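CCMAN5 (Cellulosimicrobium cellulans, PDB 2XSG) hydrolyses alpha-mannosidic linkages as a bacterial family GH92 glycosidase, and enables mannose-6-phosphate modification of yeast-produced human lysosomal enzymes. Local coordinates at residues Leu437-Tyr441 and Arg461-Gln465; Phe382-Glu386 and Pro432-Leu437. All blocks are in the same frame, centred on the assembly; numbering follows the deposited sequence.

Interaction 1: residues Leu437-Tyr441 and Arg461-Gln465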
# COMPACT_ATOMS: atom_id res chain seq x y z
N LEU A 437 -15.20 16.50 -0.78
CA LEU A 437 -13.97 15.92 -0.25
C LEU A 437 -12.86 16.96 -0.21
O LEU A 437 -12.21 17.16 0.81
CB LEU A 437 -13.51 14.73 -1.12
CG LEU A 437 -12.18 14.12 -0.70
CD1 LEU A 437 -12.37 13.23 0.53
CD2 LEU A 437 -11.54 13.33 -1.83
N VAL A 438 -12.67 17.63 -1.34
CA VAL A 438 -11.65 18.65 -1.49
C VAL A 438 -11.92 19.87 -0.60
O VAL A 438 -11.00 20.44 -0.00
CB VAL A 438 -11.47 19.02 -2.99
CG1 VAL A 438 -10.52 20.21 -3.17
CG2 VAL A 438 -10.97 17.81 -3.74
N GLY A 439 -13.19 20.23 -0.46
CA GLY A 439 -13.60 21.35 0.39
C GLY A 439 -13.37 22.65 -0.34
O GLY A 439 -12.73 22.67 -1.41
N GLN A 440 -13.89 23.73 0.23
CA GLN A 440 -13.71 25.08 -0.30
C GLN A 440 -12.96 25.93 0.71
O GLN A 440 -13.13 25.77 1.92
CB GLN A 440 -15.07 25.75 -0.57
CG GLN A 440 -16.22 24.80 -0.85
CD GLN A 440 -16.07 24.11 -2.17
OE1 GLN A 440 -15.70 24.74 -3.18
NE2 GLN A 440 -16.34 22.80 -2.19
N TYR A 441 -12.12 26.84 0.21
CA TYR A 441 -11.58 27.91 1.07
C TYR A 441 -12.77 28.69 1.66
O TYR A 441 -13.80 28.86 0.99
CB TYR A 441 -10.68 28.84 0.25
CG TYR A 441 -9.35 28.24 -0.16
CD1 TYR A 441 -8.40 27.86 0.79
CD2 TYR A 441 -9.03 28.08 -1.51
CE1 TYR A 441 -7.17 27.31 0.42
CE2 TYR A 441 -7.81 27.53 -1.90
CZ TYR A 441 -6.89 27.15 -0.93
OH TYR A 441 -5.70 26.63 -1.32
N ARG A 461 -4.80 21.32 -0.76
CA ARG A 461 -5.95 21.74 -1.52
C ARG A 461 -5.53 22.14 -2.94
O ARG A 461 -6.27 21.94 -3.91
CB ARG A 461 -6.69 22.89 -0.82
CG ARG A 461 -7.88 23.47 -1.59
CD ARG A 461 -8.86 24.14 -0.65
NE ARG A 461 -9.53 23.15 0.20
CZ ARG A 461 -10.11 23.40 1.37
NH1 ARG A 461 -10.14 24.64 1.86
NH2 ARG A 461 -10.66 22.41 2.05
N GLY A 462 -4.34 22.71 -3.06
CA GLY A 462 -3.82 23.12 -4.36
C GLY A 462 -3.75 21.92 -5.29
O GLY A 462 -4.24 21.98 -6.42
N TYR A 463 -3.15 20.83 -4.81
CA TYR A 463 -3.05 19.62 -5.61
C TYR A 463 -4.45 18.99 -5.86
O TYR A 463 -4.74 18.54 -6.97
CB TYR A 463 -2.10 18.62 -4.96
CG TYR A 463 -1.32 17.74 -5.92
CD1 TYR A 463 -1.86 17.35 -7.15
CD2 TYR A 463 -0.05 17.28 -5.58
CE1 TYR A 463 -1.15 16.55 -8.04
CE2 TYR A 463 0.67 16.45 -6.47
CZ TYR A 463 0.10 16.09 -7.69
OH TYR A 463 0.79 15.28 -8.58
N ASP A 464 -5.30 18.96 -4.84
CA ASP A 464 -6.67 18.47 -5.00
C ASP A 464 -7.42 19.23 -6.07
O ASP A 464 -8.13 18.61 -6.87
CB ASP A 464 -7.45 18.60 -3.69
CG ASP A 464 -7.13 17.50 -2.71
OD1 ASP A 464 -6.63 16.43 -3.13
OD2 ASP A 464 -7.39 17.70 -1.51
N GLN A 465 -7.27 20.56 -6.07
CA GLN A 465 -7.96 21.42 -7.03
C GLN A 465 -7.42 21.27 -8.44
O GLN A 465 -8.20 21.25 -9.42
CB GLN A 465 -7.95 22.88 -6.58
CG GLN A 465 -8.81 23.16 -5.35
CD GLN A 465 -8.70 24.62 -4.92
OE1 GLN A 465 -7.62 25.20 -4.96
NE2 GLN A 465 -9.82 25.23 -4.53
O HOH W 1 -8.18 19.86 0.27
O HOH W 2 -5.46 25.83 -3.86

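Interaction 2: residues Phe382-Glu386 and Pro432-Leu437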
# COMPACT_ATOMS: atom_id res chain seq x y z
N PHE A 382 -17.42 7.24 -4.84
CA PHE A 382 -17.87 8.63 -4.66
C PHE A 382 -19.27 8.86 -5.24
O PHE A 382 -20.05 9.63 -4.69
CB PHE A 382 -16.85 9.63 -5.21
CG PHE A 382 -15.74 9.95 -4.22
CD1 PHE A 382 -15.91 10.93 -3.26
CD2 PHE A 382 -14.56 9.20 -4.21
CE1 PHE A 382 -14.91 11.20 -2.31
CE2 PHE A 382 -13.56 9.47 -3.28
CZ PHE A 382 -13.74 10.47 -2.32
N ALA A 383 -19.59 8.18 -6.34
CA ALA A 383 -20.91 8.26 -6.94
C ALA A 383 -21.96 7.73 -5.96
O ALA A 383 -23.08 8.29 -5.86
CB ALA A 383 -20.93 7.50 -8.24
N ASP A 384 -21.59 6.67 -5.24
CA ASP A 384 -22.43 6.07 -4.20
C ASP A 384 -22.66 7.01 -3.00
O ASP A 384 -23.81 7.14 -2.54
CB ASP A 384 -21.87 4.72 -3.73
CG ASP A 384 -22.06 3.62 -4.77
OD1 ASP A 384 -22.82 3.83 -5.75
OD2 ASP A 384 -21.44 2.54 -4.61
N ALA A 385 -21.61 7.65 -2.51
CA ALA A 385 -21.76 8.67 -1.47
C ALA A 385 -22.77 9.74 -1.91
O ALA A 385 -23.68 10.10 -1.15
CB ALA A 385 -20.41 9.32 -1.12
N GLU A 386 -22.62 10.22 -3.14
CA GLU A 386 -23.54 11.22 -3.68
C GLU A 386 -24.99 10.71 -3.75
O GLU A 386 -25.93 11.42 -3.38
CB GLU A 386 -23.03 11.71 -5.04
CG GLU A 386 -23.99 12.57 -5.82
CD GLU A 386 -24.16 13.96 -5.24
OE1 GLU A 386 -23.51 14.32 -4.24
OE2 GLU A 386 -24.92 14.72 -5.84
N PRO A 432 -19.57 15.90 -7.62
CA PRO A 432 -19.92 16.72 -6.46
C PRO A 432 -19.42 16.15 -5.12
O PRO A 432 -19.08 16.92 -4.22
CB PRO A 432 -21.45 16.73 -6.48
CG PRO A 432 -21.82 15.55 -7.32
CD PRO A 432 -20.78 15.48 -8.36
N ALA A 433 -19.37 14.83 -5.00
CA ALA A 433 -18.81 14.20 -3.82
C ALA A 433 -17.29 14.42 -3.73
O ALA A 433 -16.75 14.57 -2.64
CB ALA A 433 -19.14 12.70 -3.76
N LEU A 434 -16.63 14.45 -4.88
CA LEU A 434 -15.22 14.79 -4.92
C LEU A 434 -15.00 16.26 -4.55
O LEU A 434 -14.04 16.58 -3.84
CB LEU A 434 -14.60 14.44 -6.28
CG LEU A 434 -14.40 12.97 -6.63
CD1 LEU A 434 -14.12 12.82 -8.11
CD2 LEU A 434 -13.28 12.36 -5.82
N GLN A 435 -15.90 17.15 -4.99
CA GLN A 435 -15.85 18.55 -4.57
C GLN A 435 -15.95 18.72 -3.04
O GLN A 435 -15.17 19.48 -2.46
CB GLN A 435 -16.93 19.39 -5.28
CG GLN A 435 -16.77 20.91 -5.09
CD GLN A 435 -15.77 21.54 -6.05
OE1 GLN A 435 -14.83 22.24 -5.63
NE2 GLN A 435 -15.96 21.32 -7.35
N ARG A 436 -16.87 18.01 -2.39
CA ARG A 436 -17.02 18.10 -0.93
C ARG A 436 -15.79 17.54 -0.20
O ARG A 436 -15.41 18.04 0.86
CB ARG A 436 -18.28 17.39 -0.43
CG ARG A 436 -19.60 17.96 -0.94
CD ARG A 436 -20.79 17.30 -0.21
NE ARG A 436 -20.91 15.88 -0.54
CZ ARG A 436 -21.57 15.41 -1.60
NH1 ARG A 436 -22.17 16.26 -2.44
NH2 ARG A 436 -21.63 14.10 -1.82
N LEU A 437 -15.20 16.50 -0.78
CA LEU A 437 -13.97 15.92 -0.25
C LEU A 437 -12.86 16.96 -0.21
O LEU A 437 -12.21 17.16 0.81
CB LEU A 437 -13.51 14.73 -1.12
CG LEU A 437 -12.18 14.12 -0.70
CD1 LEU A 437 -12.37 13.23 0.53
CD2 LEU A 437 -11.54 13.33 -1.83
O HOH W 3 -22.32 12.44 0.05

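Interaction 1: residues Leu437-Tyr441 and Arg461-Gln465
R461 leaves its helix with CG opposite the backbone N (chi1 177°) and bends at chi3 (-68°), which carries its guanidinium to the carbonyl of V438, at the C-terminal end of helix 427-438. The grip is side-on: NE (3.1 Å) and NH2 (2.9 Å) both donate to V438 O. NH2 lies in the carbonyl plane on a lone pair, whereas NE is tilted from that plane; both N-H lines are clearly bent. Water 1 donates to the same oxygen and to D464 OD2, which forms a salt bridge with R408. G439, with positive phi, turns the chain away from the helix, and its carbonyl carbon lies 3.5 Å above one guanidinium face. G439 CA comes to 3.5 Å from R461 NH2, with no side chain between them. Further along, Y441 lays one ring face over the aliphatic part of R461, with CD 3.6 Å from the ring centroid in a CH-pi contact; the guanidinium plane stands 79° to the ring. Water 2 lies in plane at the ring's edge and accepts from Y441 OH (2.7 Å), while Q465 NE2 bonds to Q487. The apolar seam is V438, whose CG1 packs on D464 CB (3.5 Å) and, less closely, on Q465 CG. With an alanine in place of R461, both nitrogen donors to V438 O would be gone and the Y441 face would probably lose its methylene cover. The chemistry is that of a cationic side chain meeting a helix C-terminus, where its charge probably complements the partial negative charge of the last carbonyls.

Interaction 2: residues Phe382-Glu386 and Pro432-Leu437
F382 and A433 meet at the heart of this helix crossing: A433 CB lies in plane at the edge of the phenyl ring, 3.7 Å from F382 CD1, and also packs against the F382 carbonyl oxygen at 3.3 Å. L434 covers one face of the same ring, its CD2 over the centre and 3.6 Å from the centroid in a CH-pi contact. A third approach comes from one turn beyond A433, where L437 CD2 reaches F382 CZ at 3.6 Å. One aromatic side chain thus fits among three aliphatic ones. Beside this apolar patch, E386 and R436 form a salt bridge. NH1 (3.0 Å) and NH2 (3.1 Å) of R436 close end-on upon the single oxygen E386 OE1, which lies in the guanidinium plane; carboxylate and guanidinium are nearly coplanar. The bend of E386 at chi2 (72°) brings its carboxylate against the CG corner of P432, with E386 CD 3.5 Å from P432 CG. R436 in turn curls back along its own helix, one guanidinium face lying over P432 O and A433 CA. Water 3 adds a weak link between R436 NH2 and the carbonyl of A385. The helix axes are 8.8 Å apart and cross at 92°; the CA atoms of E386 and A433 are the nearest pair across the segments, and the small side chain of A433 is consistent with this close approach. Behind the contact, D384 on the far side of helix 368-387 is anchored by R426 and Y332. S409 of helix 409-418 touches F382, L434 and L437, and L434 continues to L468 and I471 of helix 455-474, so the crossing of helices 368-387 and 427-438 is packed against helices 409-418 and 455-474 within the GH92 catalytic domain.

Both interactions use helix 427-438 and share L437, with centres about 13 Å apart. Interaction 2 sets the body of that helix nearly at right angles to helix 368-387, whereas interaction 1 fastens its C-terminal end and the turn after it to helix 455-474. Interaction 1 is the more buried, and its arginine serves a backbone carbonyl and a tyrosine face, with one water joining V438 O to D464. Interaction 2 divides its chemistry: an apolar interior around a phenyl ring, and a charge pair toward the exposed side. Q440 NE2 packs on Q435 CG where the two meet, and helix 409-418 touches both.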